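Side-chain contacts in BSU-2 beta-lactamase (Bacillus subtilis, PDB 6W5E), which probably hydrolyses the ring amide of beta-lactam antibiotics, as a class D beta-lactamase with a penicillin-binding-protein transpeptidase fold: residues I51-L55 / Q56-T60; V256-L259 / K260-L264. One frame throughout, in Å; residues are numbered along the deposited sequence. Where two conformers were deposited one is given.

Interaction 1: residues I51-L55 / Q56-T60; sequences ILHDL and QKDQT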
loop_
_atom_site.group_PDB
_atom_site.type_symbol
_atom_site.label_atom_id
_atom_site.label_comp_id
_atom_site.label_asym_id
_atom_site.label_seq_id
_atom_site.Cartn_x
_atom_site.Cartn_y
_atom_site.Cartn_z
ATOM N N ILE A 51 7.848 0.120 10.117
ATOM C CA ILE A 51 8.217 -1.289 10.136
ATOM C C ILE A 51 9.072 -1.576 8.914
ATOM O O ILE A 51 8.703 -1.192 7.799
ATOM C CB ILE A 51 6.975 -2.197 10.121
ATOM C CG1 ILE A 51 6.028 -1.839 11.268
ATOM C CG2 ILE A 51 7.418 -3.651 10.189
ATOM C CD1 ILE A 51 4.601 -2.193 10.994
ATOM N N LEU A 52 10.206 -2.252 9.115
ATOM C CA LEU A 52 11.095 -2.617 8.016
ATOM C C LEU A 52 11.482 -4.078 8.168
ATOM O O LEU A 52 12.042 -4.472 9.198
ATOM C CB LEU A 52 12.342 -1.729 7.980
ATOM C CG LEU A 52 13.213 -1.878 6.727
ATOM C CD1 LEU A 52 12.443 -1.456 5.477
ATOM C CD2 LEU A 52 14.508 -1.084 6.876
ATOM N N HIS A 53 11.188 -4.877 7.147
ATOM C CA HIS A 53 11.487 -6.301 7.154
ATOM C C HIS A 53 12.550 -6.624 6.111
ATOM O O HIS A 53 12.370 -6.332 4.926
ATOM C CB HIS A 53 10.241 -7.139 6.875
ATOM C CG HIS A 53 10.510 -8.610 6.850
ATOM N ND1 HIS A 53 10.602 -9.365 7.998
ATOM C CD2 HIS A 53 10.760 -9.454 5.820
ATOM C CE1 HIS A 53 10.872 -10.617 7.677
ATOM N NE2 HIS A 53 10.975 -10.698 6.362
ATOM N N ASP A 54 13.635 -7.255 6.563
ATOM C CA ASP A 54 14.718 -7.754 5.721
ATOM C C ASP A 54 14.319 -9.125 5.178
ATOM O O ASP A 54 14.254 -10.102 5.935
ATOM C CB ASP A 54 15.960 -7.855 6.604
ATOM C CG ASP A 54 17.223 -8.245 5.849
ATOM O OD1 ASP A 54 17.146 -8.952 4.821
ATOM O OD2 ASP A 54 18.320 -7.878 6.332
ATOM N N LEU A 55 14.051 -9.204 3.869
ATOM C CA LEU A 55 13.603 -10.466 3.282
ATOM C C LEU A 55 14.705 -11.523 3.296
ATOM O O LEU A 55 14.448 -12.686 3.625
ATOM C CB LEU A 55 13.073 -10.233 1.868
ATOM C CG LEU A 55 11.690 -9.574 1.826
ATOM C CD1 LEU A 55 11.423 -8.943 0.463
ATOM C CD2 LEU A 55 10.608 -10.595 2.191
ATOM N N GLN A 56 15.938 -11.139 2.963
ATOM C CA GLN A 56 17.022 -12.114 2.895
ATOM C C GLN A 56 17.313 -12.728 4.257
ATOM O O GLN A 56 17.562 -13.933 4.356
ATOM C CB GLN A 56 18.283 -11.463 2.332
ATOM C CG GLN A 56 18.355 -11.456 0.825
ATOM C CD GLN A 56 19.649 -10.858 0.322
ATOM O OE1 GLN A 56 20.514 -10.467 1.112
ATOM N NE2 GLN A 56 19.794 -10.787 -0.996
ATOM N N LYS A 57 17.282 -11.922 5.318
ATOM C CA LYS A 57 17.686 -12.378 6.640
ATOM C C LYS A 57 16.516 -12.771 7.530
ATOM O O LYS A 57 16.742 -13.367 8.587
ATOM C CB LYS A 57 18.496 -11.287 7.348
ATOM C CG LYS A 57 19.716 -10.788 6.590
ATOM C CD LYS A 57 20.864 -10.513 7.542
ATOM C CE LYS A 57 22.194 -10.866 6.919
ATOM N NZ LYS A 57 22.128 -10.613 5.465
ATOM N N ASP A 58 15.284 -12.445 7.142
ATOM C CA ASP A 58 14.100 -12.703 7.959
ATOM C C ASP A 58 14.193 -12.023 9.331
ATOM O O ASP A 58 14.197 -12.664 10.384
ATOM C CB ASP A 58 13.797 -14.199 8.075
ATOM C CG ASP A 58 12.430 -14.462 8.645
ATOM O OD1 ASP A 58 11.582 -13.551 8.588
ATOM O OD2 ASP A 58 12.204 -15.572 9.152
ATOM N N GLN A 59 14.257 -10.697 9.295
ATOM C CA GLN A 59 14.366 -9.872 10.487
ATOM C C GLN A 59 13.452 -8.668 10.301
ATOM O O GLN A 59 13.330 -8.149 9.187
ATOM C CB GLN A 59 15.815 -9.391 10.681
ATOM C CG GLN A 59 16.814 -10.496 10.984
ATOM C CD GLN A 59 16.742 -10.944 12.427
ATOM O OE1 GLN A 59 16.091 -11.940 12.752
ATOM N NE2 GLN A 59 17.415 -10.211 13.307
ATOM N N THR A 60 12.809 -8.228 11.382
ATOM C CA THR A 60 11.864 -7.117 11.325
ATOM C C THR A 60 12.199 -6.090 12.396
ATOM O O THR A 60 12.307 -6.437 13.575
ATOM C CB THR A 60 10.425 -7.608 11.528
ATOM O OG1 THR A 60 10.148 -8.650 10.588
ATOM C CG2 THR A 60 9.439 -6.464 11.334
HETATM O O HOH W 1 17.044 -8.457 2.199
#

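Interaction 2: residues V256-L259 / K260-L264; sequences VDIL and KKYGL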
loop_
_atom_site.group_PDB
_atom_site.type_symbol
_atom_site.label_atom_id
_atom_site.label_comp_id
_atom_site.label_asym_id
_atom_site.label_seq_id
_atom_site.Cartn_x
_atom_site.Cartn_y
_atom_site.Cartn_z
ATOM N N VAL A 256 10.945 7.696 2.714
ATOM C CA VAL A 256 12.057 7.988 1.814
ATOM C C VAL A 256 13.270 8.484 2.594
ATOM O O VAL A 256 14.404 8.076 2.315
ATOM C CB VAL A 256 11.607 8.960 0.709
ATOM C CG1 VAL A 256 12.803 9.492 -0.056
ATOM C CG2 VAL A 256 10.628 8.247 -0.234
ATOM N N ASP A 257 13.051 9.357 3.589
ATOM C CA ASP A 257 14.172 9.817 4.401
ATOM C C ASP A 257 14.880 8.651 5.082
ATOM O O ASP A 257 16.115 8.597 5.082
ATOM C CB ASP A 257 13.720 10.876 5.405
ATOM C CG ASP A 257 14.821 11.869 5.734
ATOM O OD1 ASP A 257 15.323 12.542 4.810
ATOM O OD2 ASP A 257 15.186 11.980 6.921
ATOM N N ILE A 258 14.128 7.702 5.649
ATOM C CA ILE A 258 14.734 6.553 6.314
ATOM C C ILE A 258 15.497 5.699 5.316
ATOM O O ILE A 258 16.634 5.283 5.573
ATOM C CB ILE A 258 13.662 5.734 7.056
ATOM C CG1 ILE A 258 13.047 6.556 8.197
ATOM C CG2 ILE A 258 14.256 4.428 7.571
ATOM C CD1 ILE A 258 11.779 5.955 8.759
ATOM N N LEU A 259 14.883 5.419 4.163
ATOM C CA LEU A 259 15.528 4.541 3.191
ATOM C C LEU A 259 16.793 5.167 2.620
ATOM O O LEU A 259 17.732 4.445 2.267
ATOM C CB LEU A 259 14.552 4.162 2.075
ATOM C CG LEU A 259 13.312 3.368 2.493
ATOM C CD1 LEU A 259 12.423 3.100 1.281
ATOM C CD2 LEU A 259 13.662 2.062 3.210
ATOM N N LYS A 260 16.839 6.499 2.532
ATOM C CA LYS A 260 18.063 7.187 2.128
ATOM C C LYS A 260 19.113 7.148 3.237
ATOM O O LYS A 260 20.281 6.835 2.984
ATOM C CB LYS A 260 17.746 8.630 1.741
ATOM C CG LYS A 260 17.072 8.774 0.383
ATOM C CD LYS A 260 16.751 10.231 0.084
ATOM C CE LYS A 260 16.316 10.398 -1.356
ATOM N NZ LYS A 260 15.920 11.798 -1.663
ATOM N N LYS A 261 18.707 7.451 4.478
ATOM C CA LYS A 261 19.642 7.450 5.598
ATOM C C LYS A 261 20.305 6.097 5.779
ATOM O O LYS A 261 21.452 6.027 6.226
ATOM C CB LYS A 261 18.896 7.774 6.888
ATOM C CG LYS A 261 18.635 9.221 7.172
ATOM C CD LYS A 261 17.894 9.296 8.497
ATOM C CE LYS A 261 17.806 10.697 9.022
ATOM N NZ LYS A 261 16.962 10.679 10.233
ATOM N N TYR A 262 19.591 5.012 5.486
ATOM C CA TYR A 262 20.094 3.665 5.715
ATOM C C TYR A 262 20.584 2.997 4.440
ATOM O O TYR A 262 20.794 1.781 4.422
ATOM C CB TYR A 262 19.074 2.825 6.494
ATOM C CG TYR A 262 19.087 3.235 7.947
ATOM C CD1 TYR A 262 20.000 2.675 8.826
ATOM C CD2 TYR A 262 18.240 4.235 8.421
ATOM C CE1 TYR A 262 20.063 3.075 10.149
ATOM C CE2 TYR A 262 18.292 4.649 9.750
ATOM C CZ TYR A 262 19.204 4.055 10.606
ATOM O OH TYR A 262 19.264 4.451 11.924
ATOM N N GLY A 263 20.791 3.777 3.381
ATOM C CA GLY A 263 21.527 3.316 2.219
ATOM C C GLY A 263 20.775 2.406 1.278
ATOM O O GLY A 263 21.410 1.757 0.438
ATOM N N LEU A 264 19.447 2.344 1.374
ATOM C CA LEU A 264 18.653 1.514 0.473
ATOM C C LEU A 264 18.246 2.264 -0.791
ATOM O O LEU A 264 18.278 1.697 -1.891
ATOM C CB LEU A 264 17.435 0.954 1.215
ATOM C CG LEU A 264 17.746 0.092 2.445
ATOM C CD1 LEU A 264 16.476 -0.490 3.047
ATOM C CD2 LEU A 264 18.747 -1.011 2.133
#

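Interaction 1: residues I51-L55 / Q56-T60
H53 and D54 make a local contact with K57 to T60 round the turn of a beta hairpin, whose strands 48-54 and 59-63 form one edge of the six-stranded antiparallel sheet. The turn closes with a G1 beta bulge: D58, with positive phi (58°), and Q59 both stand opposite D54. Accordingly, the carbonyl D54 O takes two weak bonds, from D58 N at 2.8 Å and Q59 N at 3.4 Å, while D54 N gives a firmer one to Q59 O at 2.8 Å.

The D54 carboxylate folds over the turn, with its CG anti to the backbone N (chi1 -175°). K57 N reaches D54 OD1 at 3.0 Å from above the carboxylate plane, and a water bridges OD1 to Q56 N. The other oxygen, OD2, bonds H31 NE2 and lies against the K57 methylene CG. Thus both carboxylate oxygens have partners, and the acid ties the turn to the N-terminal segment.

On the face bearing H53 and T60, their non-hydrogen-bonded pairing brings the alpha carbons to 4.3 Å. I51 CG2 meets T60 CG2 beside them, methyl to methyl at 3.6 Å. D58 OD1 sits at the imidazole edge, 3.2 Å from H53 CE1. Further round that edge, H53 ND1 and T60 OG1 share a nearly straight hydrogen bond of 2.7 Å (171°).

Interaction 2: residues V256-L259 / K260-L264
Backbone bonds carry most of the contact between V256-L259 and K260-L264, the last turn of helix 248-261 and the Schellman motif that ends it. Within the helix, K260 N bonds V256 O at 2.9 Å and K261 N bonds D257 O; Y262, just past the last helical residue, still gives its N-H to I258 O. The Schellman pair follows: L264 N reaches back to L259 O at 2.9 Å and G263 N to K260 O at 3.1 Å. G263 is the C-prime residue, and its positive phi (77°), readily adopted by glycine, lets the chain reverse there.

Apolar contacts lie on different sides of this end. L264 CD1 touches L259 CD2 at 3.8 Å, the two side chains meeting at an angle; L264 also packs on Y238, I231 and T233, and L259 on F240, so this pair faces the sheet. I258 CG2 makes a looser contact with Y262 CD2, at 4.1 Å. The Y262 ring presents its edge to I258 O, which lies near the ring plane 3.4 Å from CD2, and the ring hydroxyl bonds N38 O. The extended K260 chain runs alongside V256, its CE 3.9 Å from V256 CG1.

Charge contributes less directly. K261 NZ is held chiefly by E42 and D41, in the chain before strand 48-54. In one conformer of D257, OD2 and K261 NZ make at most a long salt bridge of 4.0 Å, doubtful because D257 has a second conformer. K261 thus probably offsets the charge of D41 and E42, and that of D257 when its carboxylate takes this position.

Both contacts are local reversals of the chain, partly buried and well away from its centre, their own centres 15 Å apart and nearest atoms about 4 Å. Interaction 1 joins the edge strand 59-63 to its neighbour 48-54; interaction 2 ends the last helix. Strand 236-244 lies beside both, with Y238 touching L52 and D54 of the first and L264 of the second. Each has a buried side, but I51 and H53 meet helix 172-184, whereas L259 and L264 face the sheet. The hairpin adds bonds through the H53 and D54 side chains to its backbone bonds; the helix end has backbone bonds alone, apart from one long, doubtful salt bridge. D54, K261 and Y262 all have their main polar partners near the N-terminus.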